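Local coordinates for putative immunoglobulin-blocking virulence protein (Mycoplasma mycoides subsp. capri, PDB 7ADK), which probably binds host immunoglobulins and blocks their action as a virulence factor, and is seen here in complex with a lipoprotein chain, at residues A[558-561]-A[567-570]; A[212-217]-A[283-288]; A[648-653]-A[677-682]. All coordinates share one frame; numbering follows the deposited sequence.

Contact 1 (A[558-561]-A[567-570]); sequences QEDF and ERIN
Asp560 OD1 accepts a hydrogen bond from Arg568 NH1 at 2.7 Å, the polar part of a salt bridge between the two side chains. The bond is noticeably bent, with an N-H...O angle of 143°. The oxygen lies at the edge of the guanidinium, close to its plane, whereas the nitrogen approaches OD1 from the anti side and well out of the carboxylate plane. Of the two charged groups only NH1 and OD1 come within bonding distance, a single-point ion pair. The arginine chain runs extended from CG to NE past Asp560, bringing CD to 3.8 Å from Asp560 OD1. The other carboxylate oxygen, OD2, is taken by Asn518 ND2 and by the backbone N of Asp557. Together with the arginine, these bonds fix the rotation of a buried acid from both of its oxygens.

Beside the charged pair, Ile569 supplies the apolar half of the contact. With CG1 beside its own backbone N (chi1 -64°), its branch reaches back toward the loop, placing CG1 3.8 Å from Asp560 O and CD1 4.1 Å from Phe561 CD1. The methyl meets the phenyl ring obliquely. Phe561 also packs edge-to-face with Tyr566 and rests on Val614, while Ile569 also touches Ile617 and Leu623 of neighbouring loops.

The contact thus ties the short 3-10 turn that follows strand 553-555 to the first turn of helix 567-579, within the first half of a beta-alpha-beta crossover between the adjacent parallel strands 553-555 and 608-610.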
loop_
_atom_site.group_PDB
_atom_site.type_symbol
_atom_site.label_atom_id
_atom_site.label_comp_id
_atom_site.label_asym_id
_atom_site.label_seq_id
_atom_site.Cartn_x
_atom_site.Cartn_y
_atom_site.Cartn_z
ATOM N N GLN A 558 14.189 25.654 3.434
ATOM C CA GLN A 558 13.760 26.937 4.007
ATOM C C GLN A 558 14.835 28.029 3.986
ATOM O O GLN A 558 14.517 29.186 3.739
ATOM C CB GLN A 558 13.226 26.750 5.430
ATOM C CG GLN A 558 12.620 28.022 6.043
ATOM C CD GLN A 558 11.490 28.643 5.215
ATOM O OE1 GLN A 558 10.322 28.313 5.334
ATOM N NE2 GLN A 558 11.777 29.583 4.355
ATOM N N GLU A 559 16.095 27.670 4.200
ATOM C CA GLU A 559 17.256 28.560 4.183
ATOM C C GLU A 559 17.638 29.090 2.780
ATOM O O GLU A 559 18.598 29.847 2.638
ATOM C CB GLU A 559 18.426 27.867 4.908
ATOM C CG GLU A 559 18.839 26.470 4.393
ATOM C CD GLU A 559 18.246 25.301 5.206
ATOM O OE1 GLU A 559 17.059 25.352 5.577
ATOM O OE2 GLU A 559 18.972 24.329 5.501
ATOM N N ASP A 560 16.887 28.735 1.733
ATOM C CA ASP A 560 17.067 29.190 0.345
ATOM C C ASP A 560 16.187 30.402 -0.024
ATOM O O ASP A 560 16.128 30.791 -1.186
ATOM C CB ASP A 560 16.841 28.018 -0.627
ATOM C CG ASP A 560 17.662 26.755 -0.340
ATOM O OD1 ASP A 560 18.795 26.860 0.175
ATOM O OD2 ASP A 560 17.206 25.647 -0.697
ATOM N N PHE A 561 15.491 31.008 0.942
ATOM C CA PHE A 561 14.511 32.074 0.723
ATOM C C PHE A 561 14.466 33.075 1.902
ATOM O O PHE A 561 13.409 33.365 2.456
ATOM C CB PHE A 561 13.165 31.403 0.411
ATOM C CG PHE A 561 12.065 32.315 -0.088
ATOM C CD1 PHE A 561 12.137 32.865 -1.378
ATOM C CD2 PHE A 561 10.975 32.631 0.742
ATOM C CE1 PHE A 561 11.140 33.738 -1.826
ATOM C CE2 PHE A 561 9.993 33.521 0.301
ATOM C CZ PHE A 561 10.072 34.071 -0.983
ATOM N N GLU A 567 16.764 35.020 -5.571
ATOM C CA GLU A 567 18.080 34.874 -6.175
ATOM C C GLU A 567 18.651 33.451 -6.063
ATOM O O GLU A 567 18.961 32.844 -7.089
ATOM C CB GLU A 567 18.964 35.951 -5.541
ATOM C CG GLU A 567 20.365 36.073 -6.094
ATOM C CD GLU A 567 21.222 37.146 -5.421
ATOM O OE1 GLU A 567 20.694 38.101 -4.807
ATOM O OE2 GLU A 567 22.465 37.056 -5.537
ATOM N N ARG A 568 18.702 32.877 -4.854
ATOM C CA ARG A 568 19.264 31.537 -4.630
ATOM C C ARG A 568 18.474 30.443 -5.345
ATOM O O ARG A 568 19.064 29.475 -5.805
ATOM C CB ARG A 568 19.374 31.253 -3.129
ATOM C CG ARG A 568 20.588 30.397 -2.790
ATOM C CD ARG A 568 20.563 29.900 -1.343
ATOM N NE ARG A 568 21.895 29.456 -0.899
ATOM C CZ ARG A 568 22.263 28.294 -0.396
ATOM N NH1 ARG A 568 21.463 27.309 -0.172
ATOM N NH2 ARG A 568 23.501 28.094 -0.109
ATOM N N ILE A 569 17.155 30.596 -5.480
ATOM C CA ILE A 569 16.311 29.665 -6.225
ATOM C C ILE A 569 16.560 29.788 -7.729
ATOM O O ILE A 569 16.770 28.772 -8.365
ATOM C CB ILE A 569 14.827 29.814 -5.845
ATOM C CG1 ILE A 569 14.618 29.448 -4.365
ATOM C CG2 ILE A 569 13.968 28.911 -6.722
ATOM C CD1 ILE A 569 13.263 29.790 -3.808
ATOM N N ASN A 570 16.598 30.976 -8.325
ATOM C CA ASN A 570 16.882 31.128 -9.753
ATOM C C ASN A 570 18.276 30.632 -10.177
ATOM O O ASN A 570 18.424 30.132 -11.293
ATOM C CB ASN A 570 16.687 32.594 -10.139
ATOM C CG ASN A 570 15.239 32.916 -10.389
ATOM O OD1 ASN A 570 14.704 32.672 -11.450
ATOM N ND2 ASN A 570 14.565 33.470 -9.434
#

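Contact 2 (A[212-217]-A[283-288]); sequences NVFKEE and EYIWLI
Phe214 meets two isoleucines, Ile285 and Ile288, and the three buried side chains make the whole contact without a hydrogen bond across it. The phenyl group swings out beside its own backbone N (chi1 -66°), toward the other helix. Ile285 CG2 lies over one face of the ring, 4.1 Å from Phe214 CD2, while CG1 and CD1 of the same isoleucine stand on that side beyond the rim, CG1 3.8 Å from Phe214 CE2 and CD1 4.1 Å from Phe214 CZ. The two side chains cross at about a right angle. Ile288 arrives differently: only its terminal methyl takes part, at the ring edge and in the ring plane, with CD1 3.9 Å from Phe214 CD2 and the same distance from CE2. Its CG1 sits between the backbone N and the carbonyl carbon (chi1 61°), and from there the chain extends to carry CD1 to the ring. One aromatic group is therefore touched over a face and along an edge by residues three apart, which stand about one helical turn from each other on helix 280-288.

Further out, other helices hold these groups. Phe214 also rests on Ser230, Ser233 and Val234 of helix 227-235, and Ile288 on Leu253 of helix 247-253. Trp286, whose side chain leaves the backbone away from helix 209-218, packs with Phe277, Tyr270 and Leu273 and makes a cation-pi contact with Lys263. Helices 209-218 and 280-288 come to 8.1 Å between the CA atoms of Phe214 and Ile285, an apolar helix-to-helix packing within a cluster of short helices that builds this helical part of the chain.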
loop_
_atom_site.group_PDB
_atom_site.type_symbol
_atom_site.label_atom_id
_atom_site.label_comp_id
_atom_site.label_asym_id
_atom_site.label_seq_id
_atom_site.Cartn_x
_atom_site.Cartn_y
_atom_site.Cartn_z
ATOM N N ASN A 212 17.931 -23.054 -35.383
ATOM C CA ASN A 212 18.935 -24.105 -35.213
ATOM C C ASN A 212 18.386 -25.354 -34.500
ATOM O O ASN A 212 18.820 -26.465 -34.798
ATOM C CB ASN A 212 20.143 -23.532 -34.462
ATOM C CG ASN A 212 20.863 -22.413 -35.171
ATOM O OD1 ASN A 212 20.547 -22.018 -36.264
ATOM N ND2 ASN A 212 21.900 -21.899 -34.586
ATOM N N VAL A 213 17.432 -25.204 -33.588
ATOM C CA VAL A 213 16.741 -26.330 -32.950
ATOM C C VAL A 213 15.781 -27.018 -33.922
ATOM O O VAL A 213 15.669 -28.244 -33.896
ATOM C CB VAL A 213 16.032 -25.859 -31.671
ATOM C CG1 VAL A 213 15.040 -26.862 -31.090
ATOM C CG2 VAL A 213 17.073 -25.609 -30.595
ATOM N N PHE A 214 15.139 -26.279 -34.830
ATOM C CA PHE A 214 14.343 -26.893 -35.891
ATOM C C PHE A 214 15.207 -27.542 -36.975
ATOM O O PHE A 214 14.922 -28.677 -37.353
ATOM C CB PHE A 214 13.336 -25.893 -36.460
ATOM C CG PHE A 214 12.225 -25.424 -35.528
ATOM C CD1 PHE A 214 12.000 -25.992 -34.258
ATOM C CD2 PHE A 214 11.389 -24.378 -35.951
ATOM C CE1 PHE A 214 10.969 -25.521 -33.433
ATOM C CE2 PHE A 214 10.364 -23.901 -35.119
ATOM C CZ PHE A 214 10.152 -24.472 -33.862
ATOM N N LYS A 215 16.293 -26.920 -37.447
ATOM C CA LYS A 215 17.115 -27.534 -38.503
ATOM C C LYS A 215 17.779 -28.840 -38.047
ATOM O O LYS A 215 17.857 -29.785 -38.828
ATOM C CB LYS A 215 18.076 -26.509 -39.132
ATOM C CG LYS A 215 19.445 -26.374 -38.462
ATOM C CD LYS A 215 20.278 -25.208 -39.007
ATOM C CE LYS A 215 20.616 -25.385 -40.489
ATOM N NZ LYS A 215 21.529 -24.342 -41.003
ATOM N N GLU A 216 18.192 -28.940 -36.784
ATOM C CA GLU A 216 18.787 -30.156 -36.216
ATOM C C GLU A 216 17.807 -31.336 -36.141
ATOM O O GLU A 216 18.223 -32.481 -36.285
ATOM C CB GLU A 216 19.401 -29.832 -34.848
ATOM C CG GLU A 216 20.216 -30.969 -34.207
ATOM C CD GLU A 216 19.439 -31.974 -33.337
ATOM O OE1 GLU A 216 18.269 -31.743 -32.978
ATOM O OE2 GLU A 216 20.025 -33.005 -32.964
ATOM N N GLU A 217 16.504 -31.085 -36.005
ATOM C CA GLU A 217 15.483 -32.133 -36.004
ATOM C C GLU A 217 15.164 -32.626 -37.426
ATOM O O GLU A 217 15.070 -33.830 -37.647
ATOM C CB GLU A 217 14.236 -31.642 -35.251
ATOM C CG GLU A 217 13.178 -32.714 -34.973
ATOM C CD GLU A 217 13.507 -33.666 -33.817
ATOM O OE1 GLU A 217 14.693 -33.883 -33.497
ATOM O OE2 GLU A 217 12.565 -34.219 -33.208
ATOM N N GLU A 283 2.263 -26.571 -39.905
ATOM C CA GLU A 283 2.516 -26.020 -41.237
ATOM C C GLU A 283 3.656 -24.999 -41.249
ATOM O O GLU A 283 4.676 -25.233 -41.889
ATOM C CB GLU A 283 1.197 -25.499 -41.844
ATOM C CG GLU A 283 1.242 -24.537 -43.045
ATOM C CD GLU A 283 1.948 -24.985 -44.329
ATOM O OE1 GLU A 283 2.718 -25.966 -44.344
ATOM O OE2 GLU A 283 1.730 -24.301 -45.354
ATOM N N TYR A 284 3.549 -23.850 -40.585
ATOM C CA TYR A 284 4.420 -22.743 -40.989
ATOM C C TYR A 284 5.818 -22.827 -40.331
ATOM O O TYR A 284 6.777 -22.274 -40.857
ATOM C CB TYR A 284 3.568 -21.461 -41.107
ATOM C CG TYR A 284 3.215 -20.535 -39.959
ATOM C CD1 TYR A 284 2.339 -20.966 -38.956
ATOM C CD2 TYR A 284 3.155 -19.166 -40.276
ATOM C CE1 TYR A 284 1.608 -20.080 -38.146
ATOM C CE2 TYR A 284 2.396 -18.259 -39.521
ATOM C CZ TYR A 284 1.641 -18.706 -38.425
ATOM O OH TYR A 284 0.914 -17.835 -37.689
ATOM N N ILE A 285 6.003 -23.736 -39.354
ATOM C CA ILE A 285 7.298 -24.347 -38.976
ATOM C C ILE A 285 8.002 -25.013 -40.175
ATOM O O ILE A 285 9.216 -24.893 -40.353
ATOM C CB ILE A 285 7.098 -25.373 -37.822
ATOM C CG1 ILE A 285 6.868 -24.629 -36.489
ATOM C CG2 ILE A 285 8.275 -26.349 -37.650
ATOM C CD1 ILE A 285 6.477 -25.504 -35.295
ATOM N N TRP A 286 7.265 -25.726 -41.024
ATOM C CA TRP A 286 7.808 -26.382 -42.208
ATOM C C TRP A 286 8.178 -25.378 -43.306
ATOM O O TRP A 286 8.953 -25.719 -44.197
ATOM C CB TRP A 286 6.843 -27.490 -42.670
ATOM C CG TRP A 286 7.309 -28.398 -43.763
ATOM C CD1 TRP A 286 8.067 -29.505 -43.618
ATOM C CD2 TRP A 286 7.037 -28.303 -45.189
ATOM N NE1 TRP A 286 8.375 -30.021 -44.856
ATOM C CE2 TRP A 286 7.803 -29.291 -45.864
ATOM C CE3 TRP A 286 6.193 -27.503 -45.981
ATOM C CZ2 TRP A 286 7.826 -29.398 -47.257
ATOM C CZ3 TRP A 286 6.144 -27.662 -47.376
ATOM C CH2 TRP A 286 6.990 -28.573 -48.021
ATOM N N LEU A 287 7.709 -24.126 -43.278
ATOM C CA LEU A 287 8.224 -23.076 -44.170
ATOM C C LEU A 287 9.607 -22.609 -43.708
ATOM O O LEU A 287 10.566 -22.784 -44.440
ATOM C CB LEU A 287 7.243 -21.898 -44.337
ATOM C CG LEU A 287 6.079 -22.027 -45.327
ATOM C CD1 LEU A 287 6.541 -22.477 -46.696
ATOM C CD2 LEU A 287 4.989 -22.960 -44.870
ATOM N N ILE A 288 9.747 -22.095 -42.491
ATOM C CA ILE A 288 11.028 -21.608 -41.956
ATOM C C ILE A 288 12.126 -22.677 -42.000
ATOM O O ILE A 288 13.239 -22.376 -42.419
ATOM C CB ILE A 288 10.859 -21.016 -40.534
ATOM C CG1 ILE A 288 10.341 -22.026 -39.494
ATOM C CG2 ILE A 288 9.932 -19.810 -40.597
ATOM C CD1 ILE A 288 10.042 -21.468 -38.108
#

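Contact 3 (A[648-653]-A[677-682]); sequences SYFEIS and IHFSNG
The rings of Phe650 and Phe679 meet obliquely, with their planes at 40° and their centroids 4.9 Å apart, an aromatic pair that is neither a stack nor an edge-to-face contact. Over one face of Phe650 lies the outer corner of the other ring: Phe679 CZ stands 3.8 Å above that plane, displaced toward the rim, and Phe679 CE1 comes to 3.4 Å from Phe650 CD1. It is thus the CE1-CZ side of Phe679 that leans over the CG-CD1-CE1 side of Phe650. Phe650 has a second aromatic neighbour in Tyr707, whose ring it meets with planes at about 35°.

The two rings leave their backbones by different first torsions. Phe650 directs CG away from its backbone N (chi1 175°), while in Phe679 the ring leaves beside the N and anti to the carbonyl carbon. Both side chains start out toward the partner segment, and they cross at about a right angle.

Past the end of strand 676-679 the chain turns. Asn681 OD1 accepts a hydrogen bond from Asn684 ND2 and a weak, strongly bent one from Gly682 N at 2.9 Å, and Gly682 adopts a positive phi. The lipoprotein chain packs here as well, its Ser685 lying against Ser680 and Asn681.

Each strand belongs to a different parallel sheet. Phe650 is bonded through its backbone to Ser687 and Arg689, in line with strand 650-652 pairing with 688-690, whereas Phe679 touches Leu643 of strand 640-643. The two phenyl rings therefore bridge the outermost strands of both sheets, and Tyr707 of helix 698-709 touches residues of both strands, Phe650 and Ile652 on one and Ile677 on the other.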
loop_
_atom_site.group_PDB
_atom_site.type_symbol
_atom_site.label_atom_id
_atom_site.label_comp_id
_atom_site.label_asym_id
_atom_site.label_seq_id
_atom_site.Cartn_x
_atom_site.Cartn_y
_atom_site.Cartn_z
ATOM N N SER A 648 -6.992 25.108 6.115
ATOM C CA SER A 648 -7.997 24.591 5.170
ATOM C C SER A 648 -8.245 25.493 3.956
ATOM O O SER A 648 -8.777 25.043 2.952
ATOM C CB SER A 648 -9.316 24.371 5.901
ATOM O OG SER A 648 -9.831 25.601 6.374
ATOM N N TYR A 649 -7.861 26.763 4.045
ATOM C CA TYR A 649 -7.910 27.744 2.977
ATOM C C TYR A 649 -6.516 27.969 2.384
ATOM O O TYR A 649 -5.526 28.081 3.098
ATOM C CB TYR A 649 -8.550 29.042 3.493
ATOM C CG TYR A 649 -7.910 29.662 4.722
ATOM C CD1 TYR A 649 -8.359 29.314 6.007
ATOM C CD2 TYR A 649 -6.876 30.596 4.581
ATOM C CE1 TYR A 649 -7.767 29.895 7.142
ATOM C CE2 TYR A 649 -6.286 31.186 5.716
ATOM C CZ TYR A 649 -6.729 30.833 7.003
ATOM O OH TYR A 649 -6.166 31.407 8.097
ATOM N N PHE A 650 -6.414 28.061 1.065
ATOM C CA PHE A 650 -5.205 28.568 0.430
ATOM C C PHE A 650 -5.254 30.098 0.410
ATOM O O PHE A 650 -5.897 30.701 -0.441
ATOM C CB PHE A 650 -5.048 27.943 -0.961
ATOM C CG PHE A 650 -3.881 28.496 -1.750
ATOM C CD1 PHE A 650 -2.576 28.380 -1.246
ATOM C CD2 PHE A 650 -4.101 29.155 -2.968
ATOM C CE1 PHE A 650 -1.501 28.932 -1.956
ATOM C CE2 PHE A 650 -3.029 29.705 -3.676
ATOM C CZ PHE A 650 -1.730 29.594 -3.168
ATOM N N GLU A 651 -4.598 30.735 1.370
ATOM C CA GLU A 651 -4.487 32.187 1.445
ATOM C C GLU A 651 -3.524 32.696 0.374
ATOM O O GLU A 651 -2.386 32.230 0.270
ATOM C CB GLU A 651 -4.075 32.605 2.867
ATOM C CG GLU A 651 -4.348 34.072 3.218
ATOM C CD GLU A 651 -3.312 35.076 2.709
ATOM O OE1 GLU A 651 -2.149 34.707 2.445
ATOM O OE2 GLU A 651 -3.649 36.273 2.609
ATOM N N ILE A 652 -3.973 33.636 -0.455
ATOM C CA ILE A 652 -3.133 34.293 -1.457
ATOM C C ILE A 652 -3.489 35.782 -1.568
ATOM O O ILE A 652 -4.660 36.148 -1.587
ATOM C CB ILE A 652 -3.144 33.494 -2.784
ATOM C CG1 ILE A 652 -2.139 34.055 -3.802
ATOM C CG2 ILE A 652 -4.529 33.397 -3.418
ATOM C CD1 ILE A 652 -1.711 33.054 -4.865
ATOM N N SER A 653 -2.469 36.638 -1.642
ATOM C CA SER A 653 -2.614 38.064 -1.946
ATOM C C SER A 653 -3.181 38.273 -3.363
ATOM O O SER A 653 -3.278 37.347 -4.166
ATOM C CB SER A 653 -1.260 38.761 -1.751
ATOM O OG SER A 653 -1.352 40.164 -1.833
ATOM N N ILE A 677 -1.163 20.759 -9.421
ATOM C CA ILE A 677 -0.799 21.519 -8.231
ATOM C C ILE A 677 -1.133 20.654 -7.019
ATOM O O ILE A 677 -2.152 19.974 -7.001
ATOM C CB ILE A 677 -1.456 22.916 -8.192
ATOM C CG1 ILE A 677 -0.996 23.795 -9.365
ATOM C CG2 ILE A 677 -1.139 23.627 -6.870
ATOM C CD1 ILE A 677 -1.813 25.057 -9.557
ATOM N N HIS A 678 -0.270 20.688 -6.015
ATOM C CA HIS A 678 -0.391 19.974 -4.741
ATOM C C HIS A 678 -0.143 20.907 -3.559
ATOM O O HIS A 678 0.562 21.900 -3.691
ATOM C CB HIS A 678 0.625 18.838 -4.668
ATOM C CG HIS A 678 0.347 17.644 -5.521
ATOM N ND1 HIS A 678 -0.513 16.594 -5.198
ATOM C CD2 HIS A 678 1.010 17.337 -6.659
ATOM C CE1 HIS A 678 -0.344 15.676 -6.159
ATOM N NE2 HIS A 678 0.561 16.104 -7.048
ATOM N N PHE A 679 -0.628 20.550 -2.377
ATOM C CA PHE A 679 -0.357 21.265 -1.130
ATOM C C PHE A 679 0.114 20.320 -0.027
ATOM O O PHE A 679 -0.363 19.193 0.060
ATOM C CB PHE A 679 -1.594 22.048 -0.697
ATOM C CG PHE A 679 -2.017 23.152 -1.634
ATOM C CD1 PHE A 679 -1.266 24.329 -1.690
ATOM C CD2 PHE A 679 -3.144 23.013 -2.459
ATOM C CE1 PHE A 679 -1.624 25.351 -2.573
ATOM C CE2 PHE A 679 -3.499 24.033 -3.351
ATOM C CZ PHE A 679 -2.737 25.204 -3.410
ATOM N N SER A 680 0.995 20.774 0.859
ATOM C CA SER A 680 1.584 19.940 1.922
ATOM C C SER A 680 0.593 19.300 2.913
ATOM O O SER A 680 0.904 18.281 3.521
ATOM C CB SER A 680 2.597 20.768 2.708
ATOM O OG SER A 680 3.568 21.309 1.857
ATOM N N ASN A 681 -0.609 19.853 3.057
ATOM C CA ASN A 681 -1.665 19.376 3.947
ATOM C C ASN A 681 -2.700 18.433 3.285
ATOM O O ASN A 681 -3.089 17.432 3.880
ATOM C CB ASN A 681 -2.335 20.609 4.586
ATOM C CG ASN A 681 -2.974 21.549 3.591
ATOM O OD1 ASN A 681 -2.656 21.554 2.417
ATOM N ND2 ASN A 681 -3.938 22.324 3.993
ATOM N N GLY A 682 -3.206 18.757 2.090
ATOM C CA GLY A 682 -4.391 18.144 1.464
ATOM C C GLY A 682 -5.788 18.497 2.035
ATOM O O GLY A 682 -6.794 18.143 1.432
#

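In the fold
Contacts 2 and 3 are buried and apolar, whereas contact 1 is only partly buried and adds a salt bridge to its hydrocarbon packing. Contact 2 joins two helices far apart in sequence; contact 1 ties a loop to the helix that follows it, and contact 3 brings together the edge strands of two sheets. Contacts 1 and 3 share the neighbourhood of the five-stranded parallel sheet, their centres 21 Å apart, and both have the lipoprotein chain beside them. Contact 2 lies on the opposite side of the chain's centre, about 67 Å from contact 1 and 66 Å from contact 3 between centres, and no other protein chain touches its segments.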